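Side-chain contact in excretory-secretory protein 2 (Ancylostoma ceylanicum, PDB 3NSW), which is a secreted hookworm protein with a netrin-like fold that probably acts as an immunomodulator in the host: residues G60-D65 with Y77-K82. Numbering follows the deposited sequence.
Sequences GTLRDD and YVLGCK
The nearest CA atoms, those of Leu62 and Leu79, stand 9.6 Å apart, with the CA of Cys81 about as far from that of Leu62, and no hydrogen bond links the segments, so strands 59-63 and 75-82 meet through side chains across the interior of a curled sheet. CB of each leucine points toward the other strand, and with CG anti to the backbone N (chi1 176° for Leu62, 175° for Leu79) the branch continues across the gap. The two side chains run roughly antiparallel, each passing beside the other. Their nearest pair is Leu62 CD2 with Leu79 CD1, 3.9 Å apart; Leu62 CD1 stands a little farther from that same methyl, at 4.4 Å. This CD1 also meets the disulfide, 4.3 Å from Cys81 SG, a looser apolar approach. One leucine thus spans two inward-facing residues of strand 75-82, and the modest 92 Å² buried comes entirely from Leu62, Leu79 and Cys81. Cys81 is bonded to Cys88, which Leu62 also touches, while Leu40 of strand 37-45 packs against both leucines.

At the end of the strand, Arg63 binds Asp65 in the following loop: NE reaches OD1 at 2.9 Å with an N-H...O angle of 165°, and NH2 reaches OD2 at 3.0 Å. OD1 lies close to the guanidinium plane, whereas OD2 is tilted from it. Arg36 also pairs with OD1, so this carboxylate probably offsets two neighbouring guanidinium charges.

In sheet order 24-33 and 37-45 separate the two strands; apolar packing between such non-adjacent strands fits the closely curved, barrel-like sheet of the netrin-like (TIMP-like) fold.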
ATOM      1  N   GLY A  60      10.651   1.013  -3.743  1.00 22.35           N
ATOM      2  CA  GLY A  60      10.243   2.242  -3.045  1.00 19.20           C
ATOM      3  C   GLY A  60      10.318   2.037  -1.550  1.00 23.41           C
ATOM      4  O   GLY A  60      10.821   1.013  -1.084  1.00 21.60           O
ATOM      5  N   THR A  61       9.813   3.013  -0.801  1.00 23.56           N
ATOM      6  CA  THR A  61       9.840   2.960   0.655  1.00 22.00           C
ATOM      7  C   THR A  61       8.528   3.493   1.204  1.00 21.72           C
ATOM      8  O   THR A  61       7.810   4.254   0.537  1.00 21.75           O
ATOM      9  CB  THR A  61      10.984   3.813   1.250  1.00 25.30           C
ATOM     10  OG1 THR A  61      10.834   5.167   0.808  1.00 27.20           O
ATOM     11  CG2 THR A  61      12.357   3.288   0.834  1.00 27.10           C
ATOM     12  N   LEU A  62       8.201   3.060   2.413  1.00 20.09           N
ATOM     13  CA  LEU A  62       7.002   3.525   3.102  1.00 19.68           C
ATOM     14  C   LEU A  62       7.384   4.008   4.492  1.00 23.37           C
ATOM     15  O   LEU A  62       7.779   3.215   5.343  1.00 22.72           O
ATOM     16  CB  LEU A  62       5.976   2.380   3.202  1.00 17.90           C
ATOM     17  CG  LEU A  62       4.687   2.685   3.977  1.00 21.29           C
ATOM     18  CD1 LEU A  62       3.867   3.752   3.249  1.00 23.72           C
ATOM     19  CD2 LEU A  62       3.879   1.391   4.165  1.00 27.39           C
ATOM     20  N   ARG A  63       7.267   5.315   4.724  1.00 22.02           N
ATOM     21  CA  ARG A  63       7.582   5.891   6.027  1.00 21.82           C
ATOM     22  C   ARG A  63       6.441   5.680   7.027  1.00 23.61           C
ATOM     23  O   ARG A  63       5.269   5.771   6.660  1.00 26.59           O
ATOM     24  CB  ARG A  63       7.882   7.381   5.852  1.00 20.29           C
ATOM     25  CG  ARG A  63       8.234   8.099   7.136  1.00 18.98           C
ATOM     26  CD  ARG A  63       8.865   9.442   6.830  1.00 21.54           C
ATOM     27  NE  ARG A  63       8.643  10.360   7.937  1.00 20.42           N
ATOM     28  CZ  ARG A  63       9.044  11.625   7.974  1.00 24.96           C
ATOM     29  NH1 ARG A  63       9.704  12.160   6.955  1.00 25.12           N
ATOM     30  NH2 ARG A  63       8.753  12.364   9.024  1.00 25.18           N
ATOM     31  N   ASP A  64       6.786   5.399   8.284  1.00 22.39           N
ATOM     32  CA  ASP A  64       5.792   5.264   9.360  1.00 27.36           C
ATOM     33  C   ASP A  64       6.246   6.037  10.590  1.00 27.34           C
ATOM     34  O   ASP A  64       7.197   5.638  11.267  1.00 28.40           O
ATOM     35  CB  ASP A  64       5.521   3.786   9.715  1.00 28.72           C
ATOM     36  CG  ASP A  64       4.523   3.618  10.876  1.00 35.83           C
ATOM     37  OD1 ASP A  64       3.789   4.570  11.213  1.00 29.65           O
ATOM     38  OD2 ASP A  64       4.464   2.516  11.462  1.00 36.45           O
ATOM     39  N   ASP A  65       5.546   7.133  10.871  1.00 29.56           N
ATOM     40  CA  ASP A  65       5.855   8.012  12.000  1.00 27.29           C
ATOM     41  C   ASP A  65       5.095   7.649  13.283  1.00 28.38           C
ATOM     42  O   ASP A  65       5.339   8.242  14.338  1.00 34.09           O
ATOM     43  CB  ASP A  65       5.501   9.454  11.626  1.00 26.09           C
ATOM     44  CG  ASP A  65       6.577  10.135  10.795  1.00 33.17           C
ATOM     45  OD1 ASP A  65       7.610   9.510  10.475  1.00 27.85           O
ATOM     46  OD2 ASP A  65       6.379  11.315  10.454  1.00 27.27           O
ATOM     47  N   TYR A  77       1.742  -7.322   0.579  1.00 14.90           N
ATOM     48  CA  TYR A  77       0.622  -6.444   0.944  1.00 15.94           C
ATOM     49  C   TYR A  77      -0.006  -5.767  -0.259  1.00 18.48           C
ATOM     50  O   TYR A  77       0.638  -5.564  -1.290  1.00 16.67           O
ATOM     51  CB  TYR A  77       1.126  -5.347   1.884  1.00 16.56           C
ATOM     52  CG  TYR A  77       1.616  -5.887   3.202  1.00 16.24           C
ATOM     53  CD1 TYR A  77       0.721  -6.174   4.225  1.00 17.87           C
ATOM     54  CD2 TYR A  77       2.985  -6.160   3.411  1.00 19.05           C
ATOM     55  CE1 TYR A  77       1.166  -6.686   5.446  1.00 22.49           C
ATOM     56  CE2 TYR A  77       3.433  -6.679   4.627  1.00 22.71           C
ATOM     57  CZ  TYR A  77       2.516  -6.931   5.636  1.00 23.44           C
ATOM     58  OH  TYR A  77       2.941  -7.441   6.833  1.00 22.98           O
ATOM     59  N   VAL A  78      -1.275  -5.397  -0.123  1.00 16.13           N
ATOM     60  CA  VAL A  78      -1.841  -4.412  -1.029  1.00 13.20           C
ATOM     61  C   VAL A  78      -1.649  -3.077  -0.313  1.00 15.35           C
ATOM     62  O   VAL A  78      -1.956  -2.957   0.880  1.00 18.10           O
ATOM     63  CB  VAL A  78      -3.338  -4.665  -1.291  1.00 18.68           C
ATOM     64  CG1 VAL A  78      -3.923  -3.551  -2.151  1.00 19.63           C
ATOM     65  CG2 VAL A  78      -3.532  -6.012  -1.981  1.00 20.35           C
ATOM     66  N   LEU A  79      -1.127  -2.089  -1.038  1.00 15.51           N
ATOM     67  CA  LEU A  79      -0.763  -0.807  -0.446  1.00 13.84           C
ATOM     68  C   LEU A  79      -1.426   0.282  -1.257  1.00 17.22           C
ATOM     69  O   LEU A  79      -1.130   0.418  -2.444  1.00 19.18           O
ATOM     70  CB  LEU A  79       0.760  -0.628  -0.508  1.00 13.28           C
ATOM     71  CG  LEU A  79       1.305   0.733  -0.035  1.00 15.57           C
ATOM     72  CD1 LEU A  79       1.064   0.931   1.482  1.00 19.08           C
ATOM     73  CD2 LEU A  79       2.786   0.887  -0.389  1.00 21.63           C
ATOM     74  N   GLY A  80      -2.328   1.041  -0.626  1.00 16.43           N
ATOM     75  CA  GLY A  80      -3.035   2.127  -1.319  1.00 17.74           C
ATOM     76  C   GLY A  80      -2.488   3.432  -0.793  1.00 20.91           C
ATOM     77  O   GLY A  80      -2.495   3.638   0.410  1.00 20.55           O
ATOM     78  N   CYS A  81      -1.989   4.306  -1.662  1.00 18.07           N
ATOM     79  CA  CYS A  81      -1.347   5.537  -1.163  1.00 20.95           C
ATOM     80  C   CYS A  81      -1.721   6.789  -1.946  1.00 18.73           C
ATOM     81  O   CYS A  81      -1.915   6.730  -3.145  1.00 17.91           O
ATOM     82  CB  CYS A  81       0.183   5.408  -1.147  1.00 29.53           C
ATOM     83  SG  CYS A  81       0.901   4.291   0.114  1.00 28.22           S
ATOM     84  N   LYS A  82      -1.805   7.930  -1.259  1.00 19.67           N
ATOM     85  CA  LYS A  82      -1.795   9.214  -1.971  1.00 19.79           C
ATOM     86  C   LYS A  82      -0.354   9.484  -2.414  1.00 19.72           C
ATOM     87  O   LYS A  82       0.578   8.846  -1.923  1.00 22.66           O
ATOM     88  CB  LYS A  82      -2.323  10.354  -1.085  1.00 19.26           C
ATOM     89  CG  LYS A  82      -3.753  10.152  -0.661  1.00 20.96           C
ATOM     90  CD  LYS A  82      -4.238  11.317   0.202  1.00 17.76           C
ATOM     91  CE  LYS A  82      -5.730  11.228   0.441  1.00 35.92           C
ATOM     92  NZ  LYS A  82      -6.107  10.069   1.279  1.00 35.24           N
TER